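Local coordinates for rifin (Plasmodium falciparum, PDB 7JZK), which is a variable antigen of the malaria parasite whose V2 domain, the part modelled here, binds the immune receptor LAIR1, at residues A67-M72 and D110-A115. Numbering follows the deposited sequence.
Sequences AIDTQM and DAITGA
The backbone N of Met72 donates to O of Ile68 at 2.8 Å, a helical bond that joins the two residues whose side chains, together with Asp69, receive Ile112 from helix 108-126. No hydrogen bond crosses between the segments, and the contact illustrates how one branched aliphatic residue can join two helices. Of the 169 Å² buried in all, Ile112 supplies 98 Å². Its two branches diverge. The longer one runs out extended (chi2 167°), which carries CD1 across to the backbone of the facing helix, where it lies 3.7 Å from CA of Asp69. The same methyl meets CB of Asp69 at 3.9 Å, so the acidic residue offers its aliphatic base, while its OD2 makes a weak hydrogen bond to Gln108 NE2. Meanwhile the shorter branch turns to Ile68, CG2 against CG2 at 3.7 Å, methyl on methyl, with the two side chains set at a slant to one another. Met72 meets the CD1 methyl of Ile112 as well, its SD 4.1 Å away, and the two side chains run by one another in opposing directions. The segment axes approach to 9.7 Å at 134° between their directions, an oblique crossing nearer antiparallel than parallel. This buried contact lies near the middle of the largely helical V2 domain. Beyond it, Phe88 and Arg92 of helix 86-94 touch Met72 and Leu44 of strand 43-44 packs on Ile68, so helix 61-75 meets both elements, while helix 108-126 is touched at Ala111 by the loop residues Leu95 and Ile97.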
loop_
_atom_site.group_PDB
_atom_site.type_symbol
_atom_site.label_atom_id
_atom_site.label_comp_id
_atom_site.label_asym_id
_atom_site.label_seq_id
_atom_site.Cartn_x
_atom_site.Cartn_y
_atom_site.Cartn_z
ATOM N N ALA B 67 11.849 3.271 0.632
ATOM C CA ALA B 67 11.204 4.281 -0.209
ATOM C C ALA B 67 10.006 3.706 -0.962
ATOM O O ALA B 67 8.974 4.375 -1.109
ATOM C CB ALA B 67 12.224 4.869 -1.196
ATOM N N ILE B 68 10.124 2.468 -1.442
ATOM C CA ILE B 68 9.020 1.848 -2.151
ATOM C C ILE B 68 7.867 1.587 -1.189
ATOM O O ILE B 68 6.707 1.826 -1.527
ATOM C CB ILE B 68 9.499 0.571 -2.868
ATOM C CG1 ILE B 68 10.403 0.926 -4.073
ATOM C CG2 ILE B 68 8.297 -0.280 -3.305
ATOM C CD1 ILE B 68 11.027 -0.273 -4.775
ATOM N N ASP B 69 8.178 1.149 0.037
ATOM C CA ASP B 69 7.156 0.932 1.058
ATOM C C ASP B 69 6.422 2.216 1.367
ATOM O O ASP B 69 5.195 2.256 1.397
ATOM C CB ASP B 69 7.789 0.378 2.343
ATOM C CG ASP B 69 6.806 0.318 3.521
ATOM O OD1 ASP B 69 6.599 1.352 4.198
ATOM O OD2 ASP B 69 6.255 -0.755 3.831
ATOM N N THR B 70 7.155 3.288 1.571
ATOM C CA THR B 70 6.522 4.553 1.911
ATOM C C THR B 70 5.623 5.017 0.769
ATOM O O THR B 70 4.471 5.425 0.991
ATOM C CB THR B 70 7.629 5.584 2.206
ATOM O OG1 THR B 70 8.472 5.079 3.252
ATOM C CG2 THR B 70 7.035 6.882 2.692
ATOM N N GLN B 71 6.073 4.857 -0.467
ATOM C CA GLN B 71 5.272 5.259 -1.649
ATOM C C GLN B 71 4.030 4.373 -1.786
ATOM O O GLN B 71 2.968 4.913 -2.063
ATOM C CB GLN B 71 6.149 5.234 -2.898
ATOM C CG GLN B 71 5.496 5.797 -4.144
ATOM C CD GLN B 71 6.550 6.206 -5.140
ATOM O OE1 GLN B 71 7.433 7.002 -4.844
ATOM N NE2 GLN B 71 6.461 5.659 -6.336
ATOM N N MET B 72 4.181 3.062 -1.590
ATOM C CA MET B 72 3.037 2.154 -1.695
ATOM C C MET B 72 1.991 2.480 -0.643
ATOM O O MET B 72 0.787 2.450 -0.923
ATOM C CB MET B 72 3.488 0.697 -1.559
ATOM C CG MET B 72 2.382 -0.343 -1.726
ATOM S SD MET B 72 3.019 -2.040 -1.864
ATOM C CE MET B 72 3.685 -1.897 -3.531
ATOM N N ASP B 110 8.463 -5.931 4.688
ATOM C CA ASP B 110 9.238 -7.165 4.603
ATOM C C ASP B 110 9.100 -7.834 3.239
ATOM O O ASP B 110 10.093 -8.255 2.648
ATOM C CB ASP B 110 8.813 -8.091 5.756
ATOM C CG ASP B 110 9.069 -7.434 7.122
ATOM O OD1 ASP B 110 9.951 -6.547 7.186
ATOM O OD2 ASP B 110 8.353 -7.708 8.109
ATOM N N ALA B 111 7.892 -7.910 2.701
ATOM C CA ALA B 111 7.710 -8.513 1.382
ATOM C C ALA B 111 8.413 -7.677 0.309
ATOM O O ALA B 111 9.056 -8.209 -0.595
ATOM C CB ALA B 111 6.208 -8.668 1.081
ATOM N N ILE B 112 8.356 -6.355 0.437
ATOM C CA ILE B 112 9.037 -5.501 -0.513
ATOM C C ILE B 112 10.536 -5.731 -0.423
ATOM O O ILE B 112 11.222 -5.769 -1.437
ATOM C CB ILE B 112 8.675 -4.031 -0.260
ATOM C CG1 ILE B 112 7.191 -3.840 -0.499
ATOM C CG2 ILE B 112 9.534 -3.085 -1.158
ATOM C CD1 ILE B 112 6.671 -2.529 -0.000
ATOM N N THR B 113 11.059 -5.872 0.796
ATOM C CA THR B 113 12.482 -6.110 1.015
ATOM C C THR B 113 12.908 -7.397 0.335
ATOM O O THR B 113 13.890 -7.420 -0.404
ATOM C CB THR B 113 12.763 -6.151 2.530
ATOM O OG1 THR B 113 12.486 -4.861 3.105
ATOM C CG2 THR B 113 14.199 -6.561 2.849
ATOM N N GLY B 114 12.142 -8.464 0.507
ATOM C CA GLY B 114 12.493 -9.697 -0.175
ATOM C C GLY B 114 12.456 -9.546 -1.685
ATOM O O GLY B 114 13.341 -10.044 -2.394
ATOM N N ALA B 115 11.462 -8.812 -2.194
ATOM C CA ALA B 115 11.369 -8.624 -3.636
ATOM C C ALA B 115 12.572 -7.844 -4.160
ATOM O O ALA B 115 13.228 -8.254 -5.127
ATOM C CB ALA B 115 10.064 -7.910 -3.987
#